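Cell division control protein 4 (Saccharomyces cerevisiae, PDB 3V7D) recognises phosphorylated target proteins, among them the CDK inhibitor SIC1, as the substrate-binding F-box subunit of an SCF E3 ubiquitin ligase. Local coordinates at residues Asp182-Val187 / Thr196-Gly201; Asn203-Cys208 / Gly223-Thr228; Gly372-Trp377 / Ser394-Phe399; Tyr388-Leu393 / Asn415-Arg420. The protein carries 1 engineered substitution. All blocks are in the same frame, centred on the assembly; numbering follows the deposited sequence.

Contact 1: residues Asp182-Val187 / Thr196-Gly201; sequences DRTVRV and THVFEG. Unlike the reference sequence in segment 196-201: Glu200 (reference Lys).
Val185 and Phe199 hold the two strands together with a reciprocal pair of backbone hydrogen bonds. Phe199 N reaches Val185 O at 2.7 Å, and Val185 N gives to Phe199 O at 2.9 Å. Further along, Val187 N donates to His197 O at 2.9 Å. Val187 O accepts from Thr196 N at 2.8 Å and more weakly from His197 N. Thr196 and His197 thus share one partner, a classic beta bulge. The strands run antiparallel, at 171°. They are the third and fourth strands of a WD40 propeller blade, and the chain after Phe199 leads over to the next blade. Beside the hairpin, Asp182 OD1 takes the backbone N of Thr184 in an Asx turn, and Asp182 OD2 forms a salt bridge with Arg186 NH1 at 3.1 Å. Asp182 OD2 is also bound by His161, so aspartate, histidine and arginine are gathered at one end of the blade.

The extended Arg186 chain runs alongside Val198 in the same direction. CG1 of Val198 lies over the centre of one face of the Arg186 guanidinium, 3.9 Å above its plane, while Val198 CG2 touches Arg186 NE at 3.5 Å. A leucine in place of Arg186 would probably leave Asp182 without its charged mate on this strand and uncover part of Val198. Val198 CG1 also meets Thr184 CB. On the other face of the sheet, Val187 lies alongside His197, with CB to CB at 3.9 Å, and the ring of Phe199 meets Trp232.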
loop_
_atom_site.group_PDB
_atom_site.type_symbol
_atom_site.label_atom_id
_atom_site.label_comp_id
_atom_site.label_asym_id
_atom_site.label_seq_id
_atom_site.Cartn_x
_atom_site.Cartn_y
_atom_site.Cartn_z
ATOM N N ASP B 182 3.459 29.465 19.970
ATOM C CA ASP B 182 3.552 30.911 19.796
ATOM C C ASP B 182 2.404 31.449 18.945
ATOM O O ASP B 182 2.386 32.628 18.587
ATOM C CB ASP B 182 4.912 31.325 19.216
ATOM C CG ASP B 182 5.180 30.738 17.838
ATOM O OD1 ASP B 182 4.221 30.363 17.129
ATOM O OD2 ASP B 182 6.369 30.664 17.456
ATOM N N ARG B 183 1.469 30.558 18.613
ATOM C CA ARG B 183 0.250 30.881 17.866
ATOM C C ARG B 183 0.494 31.202 16.389
ATOM O O ARG B 183 -0.430 31.586 15.669
ATOM C CB ARG B 183 -0.531 32.009 18.547
ATOM C CG ARG B 183 -0.757 31.782 20.032
ATOM C CD ARG B 183 -1.286 33.029 20.719
ATOM N NE ARG B 183 -1.353 32.851 22.166
ATOM C CZ ARG B 183 -1.694 33.808 23.023
ATOM N NH1 ARG B 183 -1.998 35.021 22.580
ATOM N NH2 ARG B 183 -1.727 33.551 24.324
ATOM N N THR B 184 1.729 31.024 15.933
ATOM C CA THR B 184 2.057 31.316 14.543
ATOM C C THR B 184 2.062 30.073 13.654
ATOM O O THR B 184 2.249 28.949 14.122
ATOM C CB THR B 184 3.425 32.006 14.420
ATOM O OG1 THR B 184 4.459 31.095 14.813
ATOM C CG2 THR B 184 3.476 33.250 15.298
ATOM N N VAL B 185 1.842 30.296 12.364
ATOM C CA VAL B 185 2.015 29.265 11.357
ATOM C C VAL B 185 3.192 29.694 10.492
ATOM O O VAL B 185 3.203 30.804 9.961
ATOM C CB VAL B 185 0.763 29.124 10.478
ATOM C CG1 VAL B 185 0.973 28.053 9.426
ATOM C CG2 VAL B 185 -0.458 28.812 11.334
ATOM N N ARG B 186 4.191 28.829 10.364
ATOM C CA ARG B 186 5.398 29.194 9.634
ATOM C C ARG B 186 5.664 28.305 8.423
ATOM O O ARG B 186 5.498 27.087 8.479
ATOM C CB ARG B 186 6.608 29.195 10.567
ATOM C CG ARG B 186 6.775 30.477 11.369
ATOM C CD ARG B 186 7.980 30.377 12.288
ATOM N NE ARG B 186 8.397 31.671 12.821
ATOM C CZ ARG B 186 7.873 32.237 13.903
ATOM N NH1 ARG B 186 6.901 31.629 14.567
ATOM N NH2 ARG B 186 8.319 33.414 14.318
ATOM N N VAL B 187 6.071 28.936 7.328
ATOM C CA VAL B 187 6.456 28.226 6.117
ATOM C C VAL B 187 7.974 28.271 6.002
ATOM O O VAL B 187 8.578 29.327 6.176
ATOM C CB VAL B 187 5.839 28.876 4.866
ATOM C CG1 VAL B 187 6.247 28.118 3.609
ATOM C CG2 VAL B 187 4.323 28.941 4.993
ATOM N N THR B 196 10.344 31.393 5.443
ATOM C CA THR B 196 9.970 32.331 4.390
ATOM C C THR B 196 8.725 33.143 4.743
ATOM O O THR B 196 8.577 34.284 4.307
ATOM C CB THR B 196 9.762 31.627 3.031
ATOM O OG1 THR B 196 8.815 30.562 3.178
ATOM C CG2 THR B 196 11.077 31.068 2.512
ATOM N N HIS B 197 7.831 32.552 5.531
ATOM C CA HIS B 197 6.591 33.224 5.913
ATOM C C HIS B 197 6.202 32.934 7.360
ATOM O O HIS B 197 6.309 31.799 7.826
ATOM C CB HIS B 197 5.438 32.801 4.991
ATOM C CG HIS B 197 5.696 33.051 3.537
ATOM N ND1 HIS B 197 6.539 32.261 2.782
ATOM C CD2 HIS B 197 5.217 33.997 2.695
ATOM C CE1 HIS B 197 6.573 32.715 1.542
ATOM N NE2 HIS B 197 5.777 33.766 1.462
ATOM N N VAL B 198 5.749 33.965 8.064
ATOM C CA VAL B 198 5.157 33.790 9.385
ATOM C C VAL B 198 3.722 34.309 9.374
ATOM O O VAL B 198 3.494 35.513 9.258
ATOM C CB VAL B 198 5.952 34.528 10.474
ATOM C CG1 VAL B 198 5.303 34.318 11.834
ATOM C CG2 VAL B 198 7.399 34.063 10.490
ATOM N N PHE B 199 2.758 33.399 9.486
ATOM C CA PHE B 199 1.346 33.773 9.473
ATOM C C PHE B 199 0.774 33.850 10.885
ATOM O O PHE B 199 0.696 32.843 11.592
ATOM C CB PHE B 199 0.521 32.780 8.650
ATOM C CG PHE B 199 0.896 32.725 7.196
ATOM C CD1 PHE B 199 1.587 33.767 6.600
ATOM C CD2 PHE B 199 0.550 31.626 6.424
ATOM C CE1 PHE B 199 1.929 33.714 5.261
ATOM C CE2 PHE B 199 0.888 31.566 5.086
ATOM C CZ PHE B 199 1.579 32.613 4.502
ATOM N N GLU B 200 0.371 35.048 11.292
ATOM C CA GLU B 200 -0.280 35.223 12.581
ATOM C C GLU B 200 -1.785 35.319 12.369
ATOM O O GLU B 200 -2.246 35.584 11.258
ATOM C CB GLU B 200 0.259 36.463 13.303
ATOM C CG GLU B 200 1.761 36.409 13.573
ATOM C CD GLU B 200 2.260 37.569 14.418
ATOM O OE1 GLU B 200 1.426 38.273 15.026
ATOM O OE2 GLU B 200 3.491 37.776 14.476
ATOM N N GLY B 201 -2.549 35.090 13.430
ATOM C CA GLY B 201 -3.996 35.124 13.331
ATOM C C GLY B 201 -4.662 34.303 14.416
ATOM O O GLY B 201 -5.637 34.745 15.025
#

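Contact 2: residues Asn203-Cys208 / Gly223-Thr228; sequences NSTVRC and GSRDNT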
loop_
_atom_site.group_PDB
_atom_site.type_symbol
_atom_site.label_atom_id
_atom_site.label_comp_id
_atom_site.label_asym_id
_atom_site.label_seq_id
_atom_site.Cartn_x
_atom_site.Cartn_y
_atom_site.Cartn_z
ATOM N N ASN B 203 -5.440 32.796 17.949
ATOM C CA ASN B 203 -5.395 33.444 19.251
ATOM C C ASN B 203 -4.929 32.490 20.338
ATOM O O ASN B 203 -4.969 32.815 21.527
ATOM C CB ASN B 203 -6.758 34.041 19.600
ATOM C CG ASN B 203 -7.144 35.184 18.676
ATOM O OD1 ASN B 203 -8.201 35.162 18.049
ATOM N ND2 ASN B 203 -6.277 36.186 18.584
ATOM N N SER B 204 -4.483 31.313 19.915
ATOM C CA SER B 204 -3.993 30.297 20.836
ATOM C C SER B 204 -3.071 29.317 20.107
ATOM O O SER B 204 -2.786 29.491 18.920
ATOM C CB SER B 204 -5.167 29.563 21.485
ATOM O OG SER B 204 -4.724 28.720 22.533
ATOM N N THR B 205 -2.604 28.299 20.824
ATOM C CA THR B 205 -1.658 27.323 20.280
ATOM C C THR B 205 -2.178 26.628 19.025
ATOM O O THR B 205 -3.305 26.135 19.004
ATOM C CB THR B 205 -1.309 26.238 21.326
ATOM O OG1 THR B 205 -0.499 26.806 22.362
ATOM C CG2 THR B 205 -0.555 25.080 20.678
ATOM N N VAL B 206 -1.359 26.600 17.977
ATOM C CA VAL B 206 -1.670 25.806 16.794
ATOM C C VAL B 206 -1.424 24.340 17.133
ATOM O O VAL B 206 -0.285 23.923 17.313
ATOM C CB VAL B 206 -0.805 26.207 15.585
ATOM C CG1 VAL B 206 -1.220 25.416 14.357
ATOM C CG2 VAL B 206 -0.920 27.706 15.317
ATOM N N ARG B 207 -2.500 23.564 17.226
ATOM C CA ARG B 207 -2.417 22.200 17.746
ATOM C C ARG B 207 -2.179 21.146 16.671
ATOM O O ARG B 207 -1.555 20.117 16.927
ATOM C CB ARG B 207 -3.687 21.855 18.525
ATOM C CG ARG B 207 -3.587 20.572 19.326
ATOM C CD ARG B 207 -2.445 20.650 20.322
ATOM N NE ARG B 207 -2.318 19.430 21.113
ATOM C CZ ARG B 207 -1.613 18.368 20.736
ATOM N NH1 ARG B 207 -0.972 18.371 19.572
ATOM N NH2 ARG B 207 -1.548 17.303 21.523
ATOM N N CYS B 208 -2.679 21.402 15.469
ATOM C CA CYS B 208 -2.611 20.429 14.389
ATOM C C CYS B 208 -2.693 21.158 13.058
ATOM O O CYS B 208 -3.048 22.338 13.023
ATOM C CB CYS B 208 -3.770 19.435 14.508
ATOM S SG CYS B 208 -5.427 20.206 14.416
ATOM N N GLY B 223 -5.563 23.769 12.778
ATOM C CA GLY B 223 -6.443 23.705 13.930
ATOM C C GLY B 223 -5.744 24.233 15.171
ATOM O O GLY B 223 -4.546 24.013 15.359
ATOM N N SER B 224 -6.493 24.927 16.022
ATOM C CA SER B 224 -5.906 25.570 17.190
ATOM C C SER B 224 -6.714 25.361 18.461
ATOM O O SER B 224 -7.873 24.951 18.419
ATOM C CB SER B 224 -5.727 27.070 16.935
ATOM O OG SER B 224 -5.506 27.787 18.141
ATOM N N ARG B 225 -6.086 25.664 19.593
ATOM C CA ARG B 225 -6.758 25.647 20.885
ATOM C C ARG B 225 -7.710 26.830 21.060
ATOM O O ARG B 225 -8.323 26.980 22.116
ATOM C CB ARG B 225 -5.732 25.631 22.018
ATOM C CG ARG B 225 -4.995 24.321 22.146
ATOM C CD ARG B 225 -4.044 24.335 23.319
ATOM N NE ARG B 225 -3.681 22.978 23.717
ATOM C CZ ARG B 225 -2.813 22.690 24.681
ATOM N NH1 ARG B 225 -2.207 23.666 25.345
ATOM N NH2 ARG B 225 -2.549 21.425 24.977
ATOM N N ASP B 226 -7.834 27.668 20.034
ATOM C CA ASP B 226 -8.807 28.758 20.062
ATOM C C ASP B 226 -10.154 28.316 19.495
ATOM O O ASP B 226 -11.005 29.151 19.183
ATOM C CB ASP B 226 -8.285 29.999 19.322
ATOM C CG ASP B 226 -7.943 29.727 17.866
ATOM O OD1 ASP B 226 -8.426 28.727 17.296
ATOM O OD2 ASP B 226 -7.184 30.527 17.283
ATOM N N ASN B 227 -10.313 26.999 19.352
ATOM C CA ASN B 227 -11.538 26.360 18.856
ATOM C C ASN B 227 -11.792 26.539 17.358
ATOM O O ASN B 227 -12.814 26.086 16.839
ATOM C CB ASN B 227 -12.772 26.802 19.657
ATOM C CG ASN B 227 -12.545 26.750 21.153
ATOM O OD1 ASN B 227 -11.572 26.163 21.624
ATOM N ND2 ASN B 227 -13.446 27.364 21.909
ATOM N N THR B 228 -10.862 27.185 16.664
ATOM C CA THR B 228 -11.059 27.492 15.252
ATOM C C THR B 228 -10.103 26.732 14.345
ATOM O O THR B 228 -9.157 26.089 14.807
ATOM C CB THR B 228 -10.839 28.992 14.961
ATOM O OG1 THR B 228 -9.433 29.256 14.839
ATOM C CG2 THR B 228 -11.431 29.860 16.066
#
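Backbone bonds join Cys208 and Gly223 in both directions: Gly223 N gives to Cys208 O at 2.9 Å, and Gly223 O accepts from Cys208 N. Gly223 O also takes Arg207 N at 2.8 Å. Two residues facing one make a classic beta bulge. Further along, Arg225 N gives to Thr205 O at 2.9 Å.

Side chains add a second set of bonds. Ser224 OG gives to the same Thr205 O, also at 2.9 Å, so that carbonyl is gripped twice. The hydroxyl comes from above the carbonyl plane, 62° out of it. Ser224 OG lies anti to its own backbone N (chi1 164°), which carries it across to Thr205. Ser224 OG in turn accepts from Asp226 N, an ST turn. Asp226 OD2 takes Asn203 N on its anti lone pair at 2.9 Å and is also bound by His202. Its OD1 accepts from Thr228 N and OG1, both from the same face of the carboxylate.

Packing is close. Ser204 OG touches Arg225 CB at 3.3 Å, and Cys208 SG sits 3.7 Å from Gly223 CA, where a beta carbon on Gly223 would clash.

Arg207 NE and Arg225 NH2 are 4.4 Å apart. Both arginines bind a modified side chain of the bound peptide, and Arg225 also holds the peptide backbone. These are the first two strands of a WD40 blade and the type I turn that leads out of the second, forming part of the substrate-binding surface.

Contact 3: residues Gly372-Trp377 / Ser394-Phe399; sequences GSIRGW and SAITTF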
loop_
_atom_site.group_PDB
_atom_site.type_symbol
_atom_site.label_atom_id
_atom_site.label_comp_id
_atom_site.label_asym_id
_atom_site.label_seq_id
_atom_site.Cartn_x
_atom_site.Cartn_y
_atom_site.Cartn_z
ATOM N N GLY B 372 -2.428 0.172 25.590
ATOM C CA GLY B 372 -1.420 -0.626 24.913
ATOM C C GLY B 372 -1.971 -1.544 23.837
ATOM O O GLY B 372 -1.238 -2.361 23.272
ATOM N N SER B 373 -3.261 -1.416 23.551
ATOM C CA SER B 373 -3.897 -2.256 22.543
ATOM C C SER B 373 -3.806 -1.626 21.161
ATOM O O SER B 373 -3.865 -0.405 21.014
ATOM C CB SER B 373 -5.364 -2.519 22.896
ATOM O OG SER B 373 -6.091 -1.305 22.961
ATOM N N ILE B 374 -3.662 -2.478 20.154
ATOM C CA ILE B 374 -3.655 -2.063 18.763
ATOM C C ILE B 374 -4.627 -2.968 18.013
ATOM O O ILE B 374 -4.615 -4.185 18.206
ATOM C CB ILE B 374 -2.250 -2.212 18.153
ATOM C CG1 ILE B 374 -1.247 -1.333 18.901
ATOM C CG2 ILE B 374 -2.260 -1.865 16.672
ATOM C CD1 ILE B 374 0.190 -1.722 18.657
ATOM N N ARG B 375 -5.474 -2.380 17.171
ATOM C CA ARG B 375 -6.460 -3.154 16.424
ATOM C C ARG B 375 -6.387 -2.894 14.925
ATOM O O ARG B 375 -6.270 -1.750 14.484
ATOM C CB ARG B 375 -7.877 -2.838 16.913
ATOM C CG ARG B 375 -8.151 -3.219 18.347
ATOM C CD ARG B 375 -8.536 -4.680 18.473
ATOM N NE ARG B 375 -8.783 -5.032 19.867
ATOM C CZ ARG B 375 -9.264 -6.202 20.268
ATOM N NH1 ARG B 375 -9.558 -7.141 19.379
ATOM N NH2 ARG B 375 -9.454 -6.430 21.560
ATOM N N GLY B 376 -6.474 -3.969 14.146
ATOM C CA GLY B 376 -6.554 -3.858 12.703
ATOM C C GLY B 376 -7.940 -4.200 12.189
ATOM O O GLY B 376 -8.484 -5.267 12.480
ATOM N N TRP B 377 -8.519 -3.282 11.423
ATOM C CA TRP B 377 -9.830 -3.499 10.835
ATOM C C TRP B 377 -9.718 -3.423 9.323
ATOM O O TRP B 377 -8.915 -2.657 8.789
ATOM C CB TRP B 377 -10.815 -2.435 11.308
ATOM C CG TRP B 377 -10.677 -2.042 12.747
ATOM C CD1 TRP B 377 -9.776 -1.159 13.272
ATOM C CD2 TRP B 377 -11.487 -2.486 13.842
ATOM N NE1 TRP B 377 -9.968 -1.036 14.625
ATOM C CE2 TRP B 377 -11.014 -1.837 15.000
ATOM C CE3 TRP B 377 -12.565 -3.366 13.955
ATOM C CZ2 TRP B 377 -11.577 -2.048 16.257
ATOM C CZ3 TRP B 377 -13.127 -3.569 15.204
ATOM C CH2 TRP B 377 -12.630 -2.918 16.337
ATOM N N SER B 394 1.650 -0.490 28.558
ATOM C CA SER B 394 1.881 0.944 28.506
ATOM C C SER B 394 1.138 1.528 27.311
ATOM O O SER B 394 0.917 0.847 26.310
ATOM C CB SER B 394 3.374 1.241 28.391
ATOM O OG SER B 394 3.913 0.648 27.218
ATOM N N ALA B 395 0.757 2.794 27.428
ATOM C CA ALA B 395 0.038 3.494 26.377
ATOM C C ALA B 395 0.825 3.517 25.071
ATOM O O ALA B 395 2.031 3.771 25.071
ATOM C CB ALA B 395 -0.259 4.911 26.828
ATOM N N ILE B 396 0.148 3.251 23.955
ATOM C CA ILE B 396 0.803 3.364 22.657
ATOM C C ILE B 396 1.059 4.829 22.330
ATOM O O ILE B 396 0.126 5.626 22.252
ATOM C CB ILE B 396 -0.023 2.733 21.527
ATOM C CG1 ILE B 396 -0.334 1.269 21.847
ATOM C CG2 ILE B 396 0.733 2.836 20.203
ATOM C CD1 ILE B 396 0.902 0.425 22.076
ATOM N N THR B 397 2.326 5.188 22.150
ATOM C CA THR B 397 2.682 6.573 21.862
ATOM C C THR B 397 2.713 6.844 20.360
ATOM O O THR B 397 2.419 7.952 19.911
ATOM C CB THR B 397 4.045 6.940 22.475
ATOM O OG1 THR B 397 5.016 5.962 22.090
ATOM C CG2 THR B 397 3.955 6.967 23.990
ATOM N N THR B 398 3.064 5.823 19.583
ATOM C CA THR B 398 3.156 5.972 18.136
ATOM C C THR B 398 3.145 4.617 17.434
ATOM O O THR B 398 3.554 3.608 18.003
ATOM C CB THR B 398 4.435 6.749 17.719
ATOM O OG1 THR B 398 4.437 6.954 16.303
ATOM C CG2 THR B 398 5.698 5.980 18.104
ATOM N N PHE B 399 2.664 4.603 16.197
ATOM C CA PHE B 399 2.820 3.440 15.336
ATOM C C PHE B 399 2.754 3.869 13.883
ATOM O O PHE B 399 2.276 4.954 13.567
ATOM C CB PHE B 399 1.763 2.364 15.627
ATOM C CG PHE B 399 0.403 2.654 15.038
ATOM C CD1 PHE B 399 -0.546 3.354 15.762
ATOM C CD2 PHE B 399 0.067 2.201 13.769
ATOM C CE1 PHE B 399 -1.801 3.609 15.231
ATOM C CE2 PHE B 399 -1.181 2.455 13.228
ATOM C CZ PHE B 399 -2.119 3.157 13.960
#
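Ile374 and Ile396 point toward each other's segments, and their side chains cross at about a right angle. CG1 of Ile374 meets CG1 of Ile396 at 4.0 Å, and their CD1 atoms come to 4.1 Å. In both residues CG1 is anti to the carbonyl carbon, beside the backbone N (chi1 -61° and -56°). This turns the longer branch of each isoleucine into the meeting point. Ile396 bends again at chi2, -58°, and its CD1 comes over Gly372, 3.7 Å from Gly372 O. Its CG1 lies against Gly372 CA and C.

Gly372 is met from a second direction by the backbone. Its CA is 3.1 Å from Ser394 O. A beta carbon on Gly372 would run into that oxygen, and the residue's positive phi would also press it against the carbonyl before it. No hydrogen bond crosses between the two segments, so the join rests on apolar and backbone packing. The polar end of Ser394 turns to Asn392 and Ser410, and that of Ser373 to Asp371 and His351. Nearby, Ala395 and Thr397 pack on the backbone of the bound peptide.

The contact lies between two blades of the propeller. Ile374 is on strand 373-378, whose outer neighbour is strand 384-389. Segment 394-399 leads into the first strand of the following blade. Ile396 also touches Ala368 of strand 364-369, Ile374 touches Leu406 and Ser408 of strand 405-410, and both touch His390.

Contact 4: residues Tyr388-Leu393 / Asn415-Arg420; sequences YHHTNL and NIYNLR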
loop_
_atom_site.group_PDB
_atom_site.type_symbol
_atom_site.label_atom_id
_atom_site.label_comp_id
_atom_site.label_asym_id
_atom_site.label_seq_id
_atom_site.Cartn_x
_atom_site.Cartn_y
_atom_site.Cartn_z
ATOM N N TYR B 388 -3.262 -6.638 18.596
ATOM C CA TYR B 388 -1.989 -6.709 19.306
ATOM C C TYR B 388 -2.032 -5.932 20.612
ATOM O O TYR B 388 -2.862 -5.040 20.788
ATOM C CB TYR B 388 -0.838 -6.197 18.434
ATOM C CG TYR B 388 -0.589 -7.025 17.193
ATOM C CD1 TYR B 388 0.005 -8.279 17.276
ATOM C CD2 TYR B 388 -0.943 -6.548 15.938
ATOM C CE1 TYR B 388 0.233 -9.036 16.141
ATOM C CE2 TYR B 388 -0.718 -7.292 14.799
ATOM C CZ TYR B 388 -0.131 -8.534 14.904
ATOM O OH TYR B 388 0.090 -9.271 13.763
ATOM N N HIS B 389 -1.126 -6.275 21.521
ATOM C CA HIS B 389 -1.039 -5.601 22.806
ATOM C C HIS B 389 0.406 -5.581 23.299
ATOM O O HIS B 389 1.054 -6.620 23.379
ATOM C CB HIS B 389 -1.927 -6.316 23.827
ATOM C CG HIS B 389 -2.668 -5.391 24.736
ATOM N ND1 HIS B 389 -4.037 -5.241 24.688
ATOM C CD2 HIS B 389 -2.233 -4.565 25.717
ATOM C CE1 HIS B 389 -4.415 -4.368 25.605
ATOM N NE2 HIS B 389 -3.339 -3.940 26.241
ATOM N N HIS B 390 0.919 -4.398 23.611
ATOM C CA HIS B 390 2.242 -4.303 24.210
ATOM C C HIS B 390 2.191 -4.925 25.606
ATOM O O HIS B 390 1.327 -4.584 26.414
ATOM C CB HIS B 390 2.719 -2.848 24.254
ATOM C CG HIS B 390 3.175 -2.324 22.925
ATOM N ND1 HIS B 390 3.994 -1.222 22.796
ATOM C CD2 HIS B 390 2.930 -2.761 21.665
ATOM C CE1 HIS B 390 4.233 -1.001 21.515
ATOM N NE2 HIS B 390 3.597 -1.919 20.808
ATOM N N THR B 391 3.106 -5.853 25.872
ATOM C CA THR B 391 3.037 -6.691 27.068
ATOM C C THR B 391 3.170 -5.927 28.384
ATOM O O THR B 391 2.734 -6.411 29.427
ATOM C CB THR B 391 4.096 -7.817 27.039
ATOM O OG1 THR B 391 5.388 -7.250 26.795
ATOM C CG2 THR B 391 3.777 -8.831 25.948
ATOM N N ASN B 392 3.778 -4.745 28.353
ATOM C CA ASN B 392 3.896 -3.971 29.586
ATOM C C ASN B 392 2.683 -3.078 29.822
ATOM O O ASN B 392 2.643 -2.312 30.782
ATOM C CB ASN B 392 5.212 -3.181 29.659
ATOM C CG ASN B 392 5.321 -2.111 28.590
ATOM O OD1 ASN B 392 4.414 -1.920 27.777
ATOM N ND2 ASN B 392 6.440 -1.394 28.594
ATOM N N LEU B 393 1.699 -3.192 28.934
ATOM C CA LEU B 393 0.419 -2.506 29.088
ATOM C C LEU B 393 0.584 -0.992 29.165
ATOM O O LEU B 393 -0.233 -0.294 29.764
ATOM C CB LEU B 393 -0.323 -3.030 30.322
ATOM C CG LEU B 393 -0.538 -4.542 30.333
ATOM C CD1 LEU B 393 -1.245 -4.984 31.606
ATOM C CD2 LEU B 393 -1.314 -4.983 29.094
ATOM N N ASN B 415 8.197 -2.488 18.601
ATOM C CA ASN B 415 7.849 -3.770 17.992
ATOM C C ASN B 415 7.597 -3.704 16.483
ATOM O O ASN B 415 6.998 -2.757 15.980
ATOM C CB ASN B 415 6.619 -4.364 18.683
ATOM C CG ASN B 415 6.839 -4.593 20.165
ATOM O OD1 ASN B 415 7.836 -5.187 20.571
ATOM N ND2 ASN B 415 5.911 -4.111 20.984
ATOM N N ILE B 416 8.051 -4.733 15.778
ATOM C CA ILE B 416 7.814 -4.862 14.349
ATOM C C ILE B 416 7.012 -6.139 14.112
ATOM O O ILE B 416 7.462 -7.236 14.466
ATOM C CB ILE B 416 9.147 -4.909 13.567
ATOM C CG1 ILE B 416 9.972 -3.652 13.849
ATOM C CG2 ILE B 416 8.899 -5.059 12.066
ATOM C CD1 ILE B 416 11.314 -3.626 13.148
ATOM N N TYR B 417 5.819 -5.999 13.537
ATOM C CA TYR B 417 4.951 -7.155 13.297
ATOM C C TYR B 417 4.770 -7.488 11.814
ATOM O O TYR B 417 4.565 -6.602 10.984
ATOM C CB TYR B 417 3.565 -6.936 13.905
ATOM C CG TYR B 417 3.532 -6.598 15.379
ATOM C CD1 TYR B 417 3.602 -5.276 15.812
ATOM C CD2 TYR B 417 3.392 -7.595 16.336
ATOM C CE1 TYR B 417 3.554 -4.961 17.159
ATOM C CE2 TYR B 417 3.345 -7.289 17.686
ATOM C CZ TYR B 417 3.425 -5.973 18.092
ATOM O OH TYR B 417 3.374 -5.674 19.437
ATOM N N ASN B 418 4.835 -8.778 11.499
ATOM C CA ASN B 418 4.462 -9.293 10.186
ATOM C C ASN B 418 2.944 -9.420 10.122
ATOM O O ASN B 418 2.366 -10.284 10.781
ATOM C CB ASN B 418 5.111 -10.665 9.979
ATOM C CG ASN B 418 4.821 -11.274 8.610
ATOM O OD1 ASN B 418 3.790 -11.007 7.985
ATOM N ND2 ASN B 418 5.734 -12.119 8.150
ATOM N N LEU B 419 2.298 -8.571 9.328
ATOM C CA LEU B 419 0.839 -8.570 9.258
ATOM C C LEU B 419 0.259 -9.742 8.462
ATOM O O LEU B 419 -0.929 -10.040 8.579
ATOM C CB LEU B 419 0.313 -7.240 8.711
ATOM C CG LEU B 419 0.562 -6.019 9.599
ATOM C CD1 LEU B 419 -0.156 -4.800 9.041
ATOM C CD2 LEU B 419 0.131 -6.294 11.039
ATOM N N ARG B 420 1.087 -10.407 7.660
ATOM C CA ARG B 420 0.630 -11.593 6.938
ATOM C C ARG B 420 0.519 -12.805 7.859
ATOM O O ARG B 420 -0.507 -13.477 7.886
ATOM C CB ARG B 420 1.552 -11.920 5.766
ATOM C CG ARG B 420 1.550 -10.875 4.678
ATOM C CD ARG B 420 2.288 -11.366 3.454
ATOM N NE ARG B 420 2.530 -10.282 2.511
ATOM C CZ ARG B 420 3.191 -10.425 1.369
ATOM N NH1 ARG B 420 3.673 -11.615 1.025
ATOM N NH2 ARG B 420 3.365 -9.378 0.572
HETATM O O HOH W 1 3.112 -7.761 21.389
#
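This contact joins adjacent blades of the WD40 propeller, from the outermost strand 384-389 of one to the third strand, 413-418, of the next. Tyr388 and Tyr417 lie alongside with their side chains running opposite ways, the rings meeting obliquely. Their centroids are 4.2 Å apart and the planes lie at 31°. Tyr417 CD2 sits over one face of the Tyr388 ring, toward the rim, 3.5 Å from its CE1. Leu419 CD2 touches Tyr388 CE2 at 4.0 Å. A serine in place of Tyr388 would probably open a gap beside Tyr417 and leave Leu419 without this apolar partner.

The ring of His390 carries Asn415 ND2 over one face, with the amide turned nearly upright to it, planes 84° apart. The polar ends are held by other residues: His390 by Ser410 and Ser408, and Asn415 ND2 by Gln413. At the edge of the Tyr417 ring, in its plane, one water joins Tyr417 OH (2.9 Å) to His389 O (3.1 Å). Aromatic and apolar surface carries the meeting, with the Asn415 amide over His390 and that water as its polar parts.

Contacts 1 and 2 touch in space, through Arg183 with Ser204 and Asn203. Contacts 3 and 4 touch as well, through backbone bonds of Ile374 with Tyr388 and Gly372 with His390. Contact 3 draws on strand 373-378 and contact 4 on its neighbour 384-389, and each reaches into the next blade. The two pairs lie far apart: contacts 1 and 4 have centres 39 Å apart. Contacts 1, 2 and 3 are buried, while contact 4 is only partly so. Strand pairing within a blade gives contacts 1 and 2 many backbone hydrogen bonds. The joins between blades in contacts 3 and 4 depend on packing. Contact 2 bonds the bound peptide; contacts 1 and 3 pack on it.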